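Local coordinates for tetratricopeptide TPR_2 repeat protein (Thermobaculum terrenum, PDB 5DJS), which is of uncharacterised function but combines tetratricopeptide repeats with a GT-B fold of the glycosyltransferase family 41 type, and holds uridine-5'-diphosphate in the model, at residues A[285-290]-A[451-456]; A[302-307]-A[502-507]; A[143-148]-A[275-280]; A[224-229]-A[253-258]. The protein carries 1 engineered substitution. All blocks are in the same frame, centred on the assembly; numbering follows the deposited sequence.

Interaction 1: residues A[285-290]-A[451-456]; sequences DQHLCP and LLRWAG
His287 and Trp454 make the dense part of this contact, where a loop of the first Rossmann-like sheet domain meets a helix of the second. The edge carbon CD2 of His287 sits over one face of the indole, 3.2 Å from CE2 of Trp454 and displaced toward the rim. Because the two ring planes are inclined at 42°, the pair is oblique. Arg453, one residue earlier on helix 447-454, lays its aliphatic part over a face of the imidazole: its CD lies 3.9 Å from the centroid of the His287 ring, a CH-pi contact. The extended chain carries the guanidinium past the histidine to a salt bridge with Glu439.

At the indole's pyrrole edge, NE1 of Trp454 donates to OD1 of Asp285 at 3.2 Å, almost straight at 175°. The acceptor is in the plane of the indole, yet the proton reaches OD1 from above the carboxylate plane. The backbone N of Leu288 donates to the same OD1 at 2.9 Å from the opposite face, which makes an Asx motif at the start of the loop; OD2 is bonded to Ser450.

The outer side is looser. Gln286, solvent-exposed, only brings OE1 to the indole edge, 3.7 Å from CH2 of Trp454, with amide and ring nearly coplanar. Beyond Trp454 the helix ends in a Schellman motif with Gly456 as C-prime.

With donors on both faces of OD1 and Ser450 at OD2, the carboxylate of Asp285 is probably stabilised as the anion, and its bond to NE1 may help fix the indole's rotation.

Interaction 2: residues A[302-307]-A[502-507]; sequences VRLSRF and GSFTAE
Arg306 crosses Phe504 at about a right angle, with CB of Phe504 over the centre of the guanidinium, 3.7 Å above its plane. Guanidinium and phenyl planes stand 77° apart, and NE of Arg306 lies near the ring plane at the edge. Further along the ring, CE1 of Phe504 packs 3.9 Å from CD1 of Leu304, whose other methyl, CD2, rests against the backbone O of Glu507. On the outer side CB of Glu507 touches CD of Arg306 at 3.8 Å, and its carboxylate takes a weak hydrogen bond from Ser305, OG to OE1 3.2 Å.

Strand 300-304 is an edge strand of the first parallel sheet, and residues 502-507 belong to the long C-terminal helix 479-521. The helix thus leaves the second sheet domain and returns to cover the first, an arrangement characteristic of the GT-B fold.

Outside this shell, a salt bridge from NH2 to Asp500, a turn earlier on the same helix, holds the charged end of Arg306. The chain is bent at chi3 (-44°), which is consistent with the guanidinium reaching that partner. Leu304 is backed by Val283 of the neighbouring strand and by Ala511, and Pro310 touches Phe504.

Interaction 3: residues A[143-148]-A[275-280]; sequences YADPLT and GMRAMD
Asp145 and Arg277 bring their CA atoms to 6.2 Å, and Thr148 and Ala278 follow at 6.0 Å, so two irregular segments run side by side for a short distance. Residues 143-148 turn tightly as they leave helix 129-143, with Leu147 N bonded to Ala144 O and Thr148 N to Asp145 O. Residues 275-280 form an irregular loop, with no regular helix or strand, that leads into strand 281-285. The contact therefore joins the connection after helix 129-143 to a loop of the first Rossmann-like domain of the GT-B fold.

The polar link is from side chain to backbone. Arg277 N donates to OD1 of Asp145 at 3.1 Å and 167°, arriving on the syn side of the carboxylate, moderately out of its plane. CG of Asp145 is placed beside its own backbone N (chi1 -67°), which leaves the carboxylate reaching across to the loop. The other oxygen, OD2, lies alongside the aliphatic part of Arg277, 3.4 Å from its CG. The arginine bends at chi3, and its NH1 stays 4.9 Å from OD2 of Asp145, beyond a salt bridge; this exposed side chain also touches a crystal neighbour, which may influence its course.

Apolar contacts flank the polar link. CB of Ala144 meets both CG and CE of Met276, each at 3.9 Å, and Met276 also touches Trp139 and Leu253. At the far end, Thr148 turns both branches to Ala278: while its hydroxyl is bonded to the backbone O of Ala257, OG1 lies 3.5 Å and CG2 3.7 Å from CB of Ala278.

Interaction 4: residues A[224-229]-A[253-258]; sequences LTDAEL and LFAFAR
The guanidinium of Arg258 lies with one face over the backbone N of Ala227, while CB of Asp226 approaches NH2 of Arg258 obliquely at 3.6 Å. At its edge, and in its plane, is the carbonyl O of Phe254, which accepts from NE of Arg258 at 3.2 Å and 164°, with a weaker bond from NH2. This bond within the segment draws the arginine, bent at chi3, back along helix 253-257, with a face of its guanidinium turned to helix 226-236. The Phe254 ring has OD2 of Asp226 near its plane at the edge; the same oxygen lies 3.3 Å from CB of Phe254. The ring itself extends away to meet His111.

Both segments belong to the first Rossmann-like domain of the GT-B fold, where the start of helix 226-236 packs on the short helix 253-257, which follows strand 240-243. Thr225 and Glu228 close that start with a capping box: Glu228 N donates to OG1 of Thr225 at 3.1 Å, and Thr225 N to OE1 of Glu228. Asp226, in the first turn, would also be favoured by the amide dipoles there. Its OD1 forms a salt bridge with Arg252, whereas OD2 remains 4.4 Å from NH2 of Arg258, too far for one. One turn on, CD2 of Leu229 presses against CB of Ala255 at 3.6 Å, with Cys230 touching Ala255 as well.

Overall arrangement
From the N terminus, past the repeat helices, interaction 3 opens at 143-148. Interaction 4 opens and closes within its loop, 224-229 with 253-258, before interaction 3 closes at 275-280. Thr148 OG1 and Ala257 O, 2.6 Å apart, join these two where the loop after helix 129-143 meets helix 253-257. Strand 281-285 then leads into interaction 1, and interaction 2 opens at 302-307 before interaction 1 closes at 451-456; interaction 2 closes last, at 502-507. These long loops cross, binding the first domain to the second and to the C-terminal helix, and Arg303 bridges them through Cys289 O and Pro290 O. Centres of interactions 1 and 4 are about 34 Å apart.

Interaction 1: residues A[285-290]-A[451-456]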
loop_
_atom_site.group_PDB
_atom_site.type_symbol
_atom_site.label_atom_id
_atom_site.label_comp_id
_atom_site.label_asym_id
_atom_site.label_seq_id
_atom_site.Cartn_x
_atom_site.Cartn_y
_atom_site.Cartn_z
ATOM N N ASP A 285 3.124 -13.895 -8.371
ATOM C CA ASP A 285 2.929 -15.351 -8.286
ATOM C C ASP A 285 1.879 -15.834 -9.292
ATOM O O ASP A 285 1.275 -15.018 -9.999
ATOM C CB ASP A 285 2.640 -15.808 -6.844
ATOM C CG ASP A 285 1.218 -15.551 -6.391
ATOM O OD1 ASP A 285 0.280 -16.036 -7.065
ATOM O OD2 ASP A 285 1.045 -14.932 -5.312
ATOM N N GLN A 286 1.669 -17.146 -9.357
ATOM C CA GLN A 286 0.912 -17.757 -10.462
ATOM C C GLN A 286 -0.583 -17.492 -10.434
ATOM O O GLN A 286 -1.212 -17.442 -11.486
ATOM C CB GLN A 286 1.159 -19.257 -10.506
ATOM C CG GLN A 286 2.597 -19.616 -10.810
ATOM C CD GLN A 286 2.819 -21.110 -10.801
ATOM O OE1 GLN A 286 2.510 -21.792 -9.815
ATOM N NE2 GLN A 286 3.351 -21.637 -11.897
ATOM N N HIS A 287 -1.142 -17.330 -9.238
ATOM C CA HIS A 287 -2.541 -16.926 -9.080
ATOM C C HIS A 287 -2.699 -15.412 -9.188
ATOM O O HIS A 287 -3.670 -14.922 -9.779
ATOM C CB HIS A 287 -3.086 -17.410 -7.742
ATOM C CG HIS A 287 -3.032 -18.899 -7.573
ATOM N ND1 HIS A 287 -3.349 -19.778 -8.587
ATOM C CD2 HIS A 287 -2.720 -19.661 -6.497
ATOM C CE1 HIS A 287 -3.220 -21.018 -8.148
ATOM N NE2 HIS A 287 -2.840 -20.973 -6.883
ATOM N N LEU A 288 -1.738 -14.682 -8.623
ATOM C CA LEU A 288 -1.765 -13.217 -8.590
ATOM C C LEU A 288 -1.678 -12.544 -9.962
ATOM O O LEU A 288 -2.323 -11.516 -10.169
ATOM C CB LEU A 288 -0.643 -12.679 -7.684
ATOM C CG LEU A 288 -0.602 -11.163 -7.421
ATOM C CD1 LEU A 288 -1.854 -10.693 -6.694
ATOM C CD2 LEU A 288 0.631 -10.785 -6.621
ATOM N N CYS A 289 -0.884 -13.119 -10.872
ATOM C CA CYS A 289 -0.627 -12.560 -12.210
ATOM C C CYS A 289 -1.205 -13.510 -13.272
ATOM O O CYS A 289 -0.573 -14.522 -13.592
ATOM C CB CYS A 289 0.896 -12.402 -12.425
ATOM S SG CYS A 289 1.827 -11.524 -11.133
ATOM N N PRO A 290 -2.399 -13.202 -13.831
ATOM C CA PRO A 290 -3.071 -14.183 -14.715
ATOM C C PRO A 290 -2.362 -14.439 -16.046
ATOM O O PRO A 290 -1.546 -13.634 -16.444
ATOM C CB PRO A 290 -4.450 -13.560 -14.954
ATOM C CG PRO A 290 -4.247 -12.100 -14.761
ATOM C CD PRO A 290 -3.194 -11.969 -13.691
ATOM N N LEU A 451 -3.797 -15.482 -2.168
ATOM C CA LEU A 451 -3.598 -15.914 -0.769
ATOM C C LEU A 451 -4.490 -17.106 -0.436
ATOM O O LEU A 451 -4.007 -18.143 0.002
ATOM C CB LEU A 451 -3.904 -14.765 0.216
ATOM C CG LEU A 451 -3.309 -14.740 1.638
ATOM C CD1 LEU A 451 -4.288 -14.102 2.613
ATOM C CD2 LEU A 451 -2.888 -16.096 2.182
ATOM N N LEU A 452 -5.790 -16.940 -0.672
ATOM C CA LEU A 452 -6.784 -17.967 -0.377
ATOM C C LEU A 452 -6.553 -19.268 -1.168
ATOM O O LEU A 452 -6.620 -20.363 -0.596
ATOM C CB LEU A 452 -8.201 -17.426 -0.626
ATOM C CG LEU A 452 -8.699 -16.294 0.288
ATOM C CD1 LEU A 452 -10.053 -15.815 -0.188
ATOM C CD2 LEU A 452 -8.786 -16.713 1.748
ATOM N N ARG A 453 -6.269 -19.154 -2.464
ATOM C CA ARG A 453 -5.964 -20.333 -3.283
ATOM C C ARG A 453 -4.739 -21.108 -2.748
ATOM O O ARG A 453 -4.797 -22.325 -2.577
ATOM C CB ARG A 453 -5.746 -19.944 -4.745
ATOM C CG ARG A 453 -7.020 -19.567 -5.488
ATOM C CD ARG A 453 -6.810 -19.568 -6.999
ATOM N NE ARG A 453 -8.028 -19.204 -7.730
ATOM C CZ ARG A 453 -9.095 -19.995 -7.920
ATOM N NH1 ARG A 453 -9.151 -21.240 -7.433
ATOM N NH2 ARG A 453 -10.137 -19.527 -8.611
ATOM N N TRP A 454 -3.659 -20.388 -2.446
ATOM C CA TRP A 454 -2.443 -20.998 -1.882
ATOM C C TRP A 454 -2.621 -21.588 -0.478
ATOM O O TRP A 454 -1.848 -22.460 -0.089
ATOM C CB TRP A 454 -1.283 -19.992 -1.845
ATOM C CG TRP A 454 -0.738 -19.621 -3.189
ATOM C CD1 TRP A 454 -0.701 -18.377 -3.735
ATOM C CD2 TRP A 454 -0.139 -20.501 -4.152
ATOM N NE1 TRP A 454 -0.118 -18.418 -4.981
ATOM C CE2 TRP A 454 0.244 -19.709 -5.260
ATOM C CE3 TRP A 454 0.113 -21.880 -4.185
ATOM C CZ2 TRP A 454 0.858 -20.251 -6.398
ATOM C CZ3 TRP A 454 0.727 -22.422 -5.315
ATOM C CH2 TRP A 454 1.093 -21.606 -6.407
ATOM N N ALA A 455 -3.612 -21.115 0.279
ATOM C CA ALA A 455 -3.883 -21.632 1.624
ATOM C C ALA A 455 -4.999 -22.704 1.657
ATOM O O ALA A 455 -5.495 -23.046 2.732
ATOM C CB ALA A 455 -4.219 -20.473 2.556
ATOM N N GLY A 456 -5.396 -23.228 0.493
ATOM C CA GLY A 456 -6.421 -24.275 0.418
ATOM C C GLY A 456 -7.863 -23.789 0.355
ATOM O O GLY A 456 -8.762 -24.578 0.077
#

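Interaction 2: residues A[302-307]-A[502-507]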
loop_
_atom_site.group_PDB
_atom_site.type_symbol
_atom_site.label_atom_id
_atom_site.label_comp_id
_atom_site.label_asym_id
_atom_site.label_seq_id
_atom_site.Cartn_x
_atom_site.Cartn_y
_atom_site.Cartn_z
ATOM N N VAL A 302 7.662 -12.353 -12.730
ATOM C CA VAL A 302 8.268 -13.528 -12.116
ATOM C C VAL A 302 7.182 -14.167 -11.261
ATOM O O VAL A 302 6.933 -13.731 -10.136
ATOM C CB VAL A 302 9.498 -13.137 -11.262
ATOM C CG1 VAL A 302 10.043 -14.315 -10.470
ATOM C CG2 VAL A 302 10.590 -12.554 -12.139
ATOM N N ARG A 303 6.530 -15.188 -11.810
ATOM C CA ARG A 303 5.415 -15.845 -11.135
ATOM C C ARG A 303 5.906 -16.969 -10.217
ATOM O O ARG A 303 5.980 -18.131 -10.632
ATOM C CB ARG A 303 4.435 -16.411 -12.163
ATOM C CG ARG A 303 3.853 -15.407 -13.144
ATOM C CD ARG A 303 3.160 -16.131 -14.292
ATOM N NE ARG A 303 2.100 -15.324 -14.908
ATOM C CZ ARG A 303 2.280 -14.371 -15.825
ATOM N NH1 ARG A 303 3.497 -14.052 -16.272
ATOM N NH2 ARG A 303 1.227 -13.726 -16.309
ATOM N N LEU A 304 6.219 -16.632 -8.967
ATOM C CA LEU A 304 6.591 -17.643 -7.970
ATOM C C LEU A 304 5.498 -18.728 -7.843
ATOM O O LEU A 304 4.301 -18.435 -7.955
ATOM C CB LEU A 304 6.795 -17.012 -6.587
ATOM C CG LEU A 304 7.884 -15.964 -6.377
ATOM C CD1 LEU A 304 7.782 -15.409 -4.962
ATOM C CD2 LEU A 304 9.263 -16.531 -6.642
ATOM N N SER A 305 5.921 -19.966 -7.571
ATOM C CA SER A 305 5.005 -21.119 -7.431
ATOM C C SER A 305 4.460 -21.299 -5.998
ATOM O O SER A 305 4.045 -22.384 -5.616
ATOM C CB SER A 305 5.739 -22.378 -7.881
ATOM O OG SER A 305 6.934 -22.505 -7.129
ATOM N N ARG A 306 4.504 -20.230 -5.209
ATOM C CA ARG A 306 3.819 -20.107 -3.930
ATOM C C ARG A 306 3.201 -18.686 -3.893
ATOM O O ARG A 306 3.319 -17.931 -4.859
ATOM C CB ARG A 306 4.829 -20.258 -2.790
ATOM C CG ARG A 306 5.893 -19.173 -2.790
ATOM C CD ARG A 306 6.808 -19.183 -1.591
ATOM N NE ARG A 306 6.173 -19.382 -0.284
ATOM C CZ ARG A 306 5.341 -18.552 0.337
ATOM N NH1 ARG A 306 4.929 -17.424 -0.216
ATOM N NH2 ARG A 306 4.892 -18.866 1.539
ATOM N N PHE A 307 2.602 -18.313 -2.764
ATOM C CA PHE A 307 2.087 -16.957 -2.558
ATOM C C PHE A 307 3.237 -15.947 -2.604
ATOM O O PHE A 307 4.331 -16.241 -2.129
ATOM C CB PHE A 307 1.340 -16.880 -1.216
ATOM C CG PHE A 307 0.634 -15.571 -0.970
ATOM C CD1 PHE A 307 -0.315 -15.090 -1.874
ATOM C CD2 PHE A 307 0.895 -14.825 0.184
ATOM C CE1 PHE A 307 -0.971 -13.895 -1.641
ATOM C CE2 PHE A 307 0.237 -13.628 0.421
ATOM C CZ PHE A 307 -0.702 -13.164 -0.492
ATOM N N GLY A 502 11.187 -19.224 6.153
ATOM C CA GLY A 502 12.297 -19.813 5.403
ATOM C C GLY A 502 11.891 -20.406 4.070
ATOM O O GLY A 502 12.663 -20.376 3.108
ATOM N N SER A 503 10.679 -20.941 4.003
ATOM C CA SER A 503 10.168 -21.512 2.763
ATOM C C SER A 503 9.992 -20.430 1.686
ATOM O O SER A 503 10.389 -20.631 0.533
ATOM C CB SER A 503 8.851 -22.241 3.019
ATOM O OG SER A 503 8.573 -23.123 1.957
ATOM N N PHE A 504 9.425 -19.277 2.071
ATOM C CA PHE A 504 9.247 -18.158 1.137
ATOM C C PHE A 504 10.578 -17.573 0.659
ATOM O O PHE A 504 10.792 -17.439 -0.548
ATOM C CB PHE A 504 8.411 -17.007 1.728
ATOM C CG PHE A 504 8.393 -15.775 0.847
ATOM C CD1 PHE A 504 7.666 -15.773 -0.337
ATOM C CD2 PHE A 504 9.148 -14.644 1.164
ATOM C CE1 PHE A 504 7.656 -14.671 -1.179
ATOM C CE2 PHE A 504 9.148 -13.533 0.320
ATOM C CZ PHE A 504 8.398 -13.545 -0.849
ATOM N N THR A 505 11.463 -17.213 1.595
ATOM C CA THR A 505 12.657 -16.457 1.197
ATOM C C THR A 505 13.609 -17.322 0.370
ATOM O O THR A 505 14.370 -16.794 -0.425
ATOM C CB THR A 505 13.432 -15.733 2.332
ATOM O OG1 THR A 505 14.669 -16.394 2.596
ATOM C CG2 THR A 505 12.639 -15.582 3.603
ATOM N N ALA A 506 13.561 -18.639 0.546
ATOM C CA ALA A 506 14.297 -19.548 -0.326
ATOM C C ALA A 506 13.738 -19.492 -1.750
ATOM O O ALA A 506 14.506 -19.461 -2.702
ATOM C CB ALA A 506 14.264 -20.978 0.222
ATOM N N GLU A 507 12.412 -19.478 -1.891
ATOM C CA GLU A 507 11.776 -19.364 -3.222
ATOM C C GLU A 507 12.083 -18.020 -3.936
ATOM O O GLU A 507 12.221 -17.975 -5.174
ATOM C CB GLU A 507 10.265 -19.602 -3.121
ATOM C CG GLU A 507 9.869 -21.063 -3.211
ATOM C CD GLU A 507 9.771 -21.545 -4.650
ATOM O OE1 GLU A 507 9.091 -20.873 -5.476
ATOM O OE2 GLU A 507 10.373 -22.602 -4.957
#

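Interaction 3: residues A[143-148]-A[275-280]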
loop_
_atom_site.group_PDB
_atom_site.type_symbol
_atom_site.label_atom_id
_atom_site.label_comp_id
_atom_site.label_asym_id
_atom_site.label_seq_id
_atom_site.Cartn_x
_atom_site.Cartn_y
_atom_site.Cartn_z
ATOM N N TYR A 143 9.426 11.020 -17.238
ATOM C CA TYR A 143 10.292 11.232 -16.062
ATOM C C TYR A 143 11.363 10.173 -15.783
ATOM O O TYR A 143 12.285 10.427 -15.005
ATOM C CB TYR A 143 9.417 11.416 -14.816
ATOM C CG TYR A 143 8.357 12.477 -14.997
ATOM C CD1 TYR A 143 8.708 13.787 -15.347
ATOM C CD2 TYR A 143 7.004 12.174 -14.852
ATOM C CE1 TYR A 143 7.733 14.763 -15.536
ATOM C CE2 TYR A 143 6.030 13.137 -15.038
ATOM C CZ TYR A 143 6.387 14.420 -15.379
ATOM O OH TYR A 143 5.365 15.314 -15.544
ATOM N N ALA A 144 11.261 9.009 -16.417
ATOM C CA ALA A 144 12.098 7.859 -16.064
ATOM C C ALA A 144 12.962 7.389 -17.222
ATOM O O ALA A 144 14.183 7.358 -17.103
ATOM C CB ALA A 144 11.223 6.718 -15.575
ATOM N N ASP A 145 12.328 7.016 -18.330
ATOM C CA ASP A 145 13.036 6.446 -19.488
ATOM C C ASP A 145 14.121 7.342 -20.125
ATOM O O ASP A 145 15.110 6.820 -20.633
ATOM C CB ASP A 145 12.036 5.971 -20.553
ATOM C CG ASP A 145 11.197 4.769 -20.091
ATOM O OD1 ASP A 145 11.384 4.273 -18.946
ATOM O OD2 ASP A 145 10.341 4.317 -20.884
ATOM N N PRO A 146 13.947 8.680 -20.107
ATOM C CA PRO A 146 15.045 9.560 -20.531
ATOM C C PRO A 146 16.357 9.349 -19.785
ATOM O O PRO A 146 17.421 9.480 -20.386
ATOM C CB PRO A 146 14.490 10.962 -20.249
ATOM C CG PRO A 146 13.028 10.814 -20.514
ATOM C CD PRO A 146 12.670 9.422 -20.040
ATOM N N LEU A 147 16.277 9.017 -18.499
ATOM C CA LEU A 147 17.464 8.764 -17.672
ATOM C C LEU A 147 18.117 7.366 -17.855
ATOM O O LEU A 147 19.246 7.149 -17.401
ATOM C CB LEU A 147 17.108 8.963 -16.195
ATOM C CG LEU A 147 16.643 10.355 -15.757
ATOM C CD1 LEU A 147 16.085 10.334 -14.344
ATOM C CD2 LEU A 147 17.792 11.350 -15.832
ATOM N N THR A 148 17.427 6.436 -18.520
ATOM C CA THR A 148 17.812 5.026 -18.504
ATOM C C THR A 148 18.812 4.648 -19.599
ATOM O O THR A 148 18.483 4.762 -20.780
ATOM C CB THR A 148 16.553 4.115 -18.633
ATOM O OG1 THR A 148 15.599 4.454 -17.619
ATOM C CG2 THR A 148 16.922 2.637 -18.500
ATOM N N GLY A 275 5.722 1.044 -15.214
ATOM C CA GLY A 275 5.718 1.655 -16.523
ATOM C C GLY A 275 7.105 1.827 -17.118
ATOM O O GLY A 275 7.219 2.190 -18.304
ATOM N N MET A 276 8.147 1.538 -16.328
ATOM C CA MET A 276 9.526 1.909 -16.658
ATOM C C MET A 276 10.240 0.832 -17.476
ATOM O O MET A 276 10.039 -0.355 -17.240
ATOM C CB MET A 276 10.324 2.146 -15.372
ATOM C CG MET A 276 9.817 3.286 -14.516
ATOM S SD MET A 276 10.569 3.310 -12.876
ATOM C CE MET A 276 12.271 3.698 -13.276
ATOM N N ARG A 277 11.096 1.262 -18.410
ATOM C CA ARG A 277 12.077 0.373 -19.067
ATOM C C ARG A 277 13.138 -0.107 -18.074
ATOM O O ARG A 277 13.549 -1.267 -18.128
ATOM C CB ARG A 277 12.814 1.086 -20.210
ATOM C CG ARG A 277 11.990 1.398 -21.445
ATOM C CD ARG A 277 12.843 2.096 -22.500
ATOM N NE ARG A 277 13.147 1.217 -23.632
ATOM C CZ ARG A 277 12.401 1.083 -24.740
ATOM N NH1 ARG A 277 11.268 1.775 -24.915
ATOM N NH2 ARG A 277 12.792 0.242 -25.700
ATOM N N ALA A 278 13.578 0.800 -17.191
ATOM C CA ALA A 278 14.630 0.525 -16.197
ATOM C C ALA A 278 14.324 -0.573 -15.166
ATOM O O ALA A 278 15.255 -1.120 -14.558
ATOM C CB ALA A 278 15.001 1.803 -15.462
ATOM N N MET A 279 13.045 -0.880 -14.947
ATOM C CA MET A 279 12.672 -1.979 -14.054
ATOM C C MET A 279 12.630 -3.285 -14.853
ATOM O O MET A 279 11.861 -3.431 -15.806
ATOM C CB MET A 279 11.338 -1.694 -13.378
ATOM C CG MET A 279 11.086 -2.510 -12.119
ATOM S SD MET A 279 12.190 -2.147 -10.727
ATOM C CE MET A 279 11.774 -0.443 -10.343
ATOM N N ASP A 280 13.472 -4.233 -14.458
ATOM C CA ASP A 280 13.666 -5.464 -15.222
ATOM C C ASP A 280 12.601 -6.466 -14.849
ATOM O O ASP A 280 11.975 -7.054 -15.726
ATOM C CB ASP A 280 15.059 -6.076 -14.966
ATOM C CG ASP A 280 16.208 -5.087 -15.186
ATOM O OD1 ASP A 280 16.321 -4.537 -16.309
ATOM O OD2 ASP A 280 17.000 -4.875 -14.229
#

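Interaction 4: residues A[224-229]-A[253-258]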
loop_
_atom_site.group_PDB
_atom_site.type_symbol
_atom_site.label_atom_id
_atom_site.label_comp_id
_atom_site.label_asym_id
_atom_site.label_seq_id
_atom_site.Cartn_x
_atom_site.Cartn_y
_atom_site.Cartn_z
ATOM N N LEU A 224 19.490 12.527 0.439
ATOM C CA LEU A 224 20.343 12.468 -0.758
ATOM C C LEU A 224 19.537 12.742 -2.025
ATOM O O LEU A 224 18.338 12.473 -2.059
ATOM C CB LEU A 224 21.024 11.099 -0.871
ATOM C CG LEU A 224 21.776 10.559 0.352
ATOM C CD1 LEU A 224 22.391 9.214 0.004
ATOM C CD2 LEU A 224 22.846 11.508 0.870
ATOM N N THR A 225 20.197 13.280 -3.057
ATOM C CA THR A 225 19.575 13.422 -4.387
ATOM C C THR A 225 19.578 12.055 -5.071
ATOM O O THR A 225 20.260 11.123 -4.623
ATOM C CB THR A 225 20.266 14.475 -5.310
ATOM O OG1 THR A 225 21.512 13.978 -5.812
ATOM C CG2 THR A 225 20.487 15.815 -4.589
ATOM N N ASP A 226 18.809 11.923 -6.143
ATOM C CA ASP A 226 18.778 10.659 -6.880
ATOM C C ASP A 226 20.123 10.332 -7.505
ATOM O O ASP A 226 20.475 9.165 -7.597
ATOM C CB ASP A 226 17.686 10.670 -7.945
ATOM C CG ASP A 226 16.295 10.617 -7.347
ATOM O OD1 ASP A 226 16.107 9.922 -6.329
ATOM O OD2 ASP A 226 15.383 11.269 -7.895
ATOM N N ALA A 227 20.870 11.356 -7.929
ATOM C CA ALA A 227 22.237 11.162 -8.438
ATOM C C ALA A 227 23.187 10.674 -7.328
ATOM O O ALA A 227 23.960 9.747 -7.546
ATOM C CB ALA A 227 22.764 12.445 -9.081
ATOM N N GLU A 228 23.122 11.312 -6.155
ATOM C CA GLU A 228 23.879 10.891 -4.959
ATOM C C GLU A 228 23.571 9.448 -4.536
ATOM O O GLU A 228 24.468 8.709 -4.134
ATOM C CB GLU A 228 23.602 11.829 -3.769
ATOM C CG GLU A 228 24.245 13.204 -3.880
ATOM C CD GLU A 228 23.876 14.134 -2.734
ATOM O OE1 GLU A 228 22.742 14.065 -2.226
ATOM O OE2 GLU A 228 24.718 14.962 -2.346
ATOM N N LEU A 229 22.299 9.055 -4.610
ATOM C CA LEU A 229 21.916 7.689 -4.272
ATOM C C LEU A 229 22.473 6.692 -5.273
ATOM O O LEU A 229 22.899 5.607 -4.884
ATOM C CB LEU A 229 20.398 7.531 -4.193
ATOM C CG LEU A 229 19.893 6.112 -3.870
ATOM C CD1 LEU A 229 20.424 5.630 -2.531
ATOM C CD2 LEU A 229 18.379 6.094 -3.883
ATOM N N LEU A 253 12.378 5.870 -7.605
ATOM C CA LEU A 253 12.361 5.241 -8.915
ATOM C C LEU A 253 13.188 5.994 -9.934
ATOM O O LEU A 253 13.522 5.440 -10.975
ATOM C CB LEU A 253 10.929 5.117 -9.439
ATOM C CG LEU A 253 10.029 4.092 -8.743
ATOM C CD1 LEU A 253 8.561 4.363 -9.052
ATOM C CD2 LEU A 253 10.400 2.673 -9.143
ATOM N N PHE A 254 13.500 7.257 -9.669
ATOM C CA PHE A 254 14.398 8.001 -10.562
ATOM C C PHE A 254 15.865 7.621 -10.327
ATOM O O PHE A 254 16.687 7.763 -11.218
ATOM C CB PHE A 254 14.186 9.504 -10.414
ATOM C CG PHE A 254 12.762 9.914 -10.586
ATOM C CD1 PHE A 254 12.082 9.604 -11.761
ATOM C CD2 PHE A 254 12.084 10.577 -9.571
ATOM C CE1 PHE A 254 10.757 9.970 -11.929
ATOM C CE2 PHE A 254 10.758 10.945 -9.734
ATOM C CZ PHE A 254 10.094 10.643 -10.914
ATOM N N ALA A 255 16.188 7.142 -9.132
ATOM C CA ALA A 255 17.452 6.460 -8.921
ATOM C C ALA A 255 17.470 5.137 -9.717
ATOM O O ALA A 255 18.428 4.863 -10.440
ATOM C CB ALA A 255 17.696 6.227 -7.436
ATOM N N PHE A 256 16.395 4.350 -9.614
ATOM C CA PHE A 256 16.236 3.123 -10.435
ATOM C C PHE A 256 16.288 3.422 -11.925
ATOM O O PHE A 256 16.771 2.618 -12.704
ATOM C CB PHE A 256 14.909 2.397 -10.145
ATOM C CG PHE A 256 14.937 1.541 -8.910
ATOM C CD1 PHE A 256 14.825 2.115 -7.642
ATOM C CD2 PHE A 256 15.077 0.167 -9.010
ATOM C CE1 PHE A 256 14.853 1.340 -6.503
ATOM C CE2 PHE A 256 15.108 -0.619 -7.870
ATOM C CZ PHE A 256 14.991 -0.029 -6.617
ATOM N N ALA A 257 15.764 4.574 -12.316
ATOM C CA ALA A 257 15.701 4.965 -13.715
ATOM C C ALA A 257 17.070 4.977 -14.385
ATOM O O ALA A 257 17.164 4.693 -15.570
ATOM C CB ALA A 257 15.030 6.327 -13.849
ATOM N N ARG A 258 18.119 5.281 -13.616
ATOM C CA ARG A 258 19.496 5.353 -14.133
ATOM C C ARG A 258 20.233 4.006 -14.264
ATOM O O ARG A 258 21.357 3.983 -14.760
ATOM C CB ARG A 258 20.315 6.323 -13.274
ATOM C CG ARG A 258 20.246 7.754 -13.767
ATOM C CD ARG A 258 20.596 8.748 -12.672
ATOM N NE ARG A 258 19.372 9.334 -12.133
ATOM C CZ ARG A 258 19.116 10.636 -11.995
ATOM N NH1 ARG A 258 20.017 11.570 -12.314
ATOM N NH2 ARG A 258 17.934 11.011 -11.501
#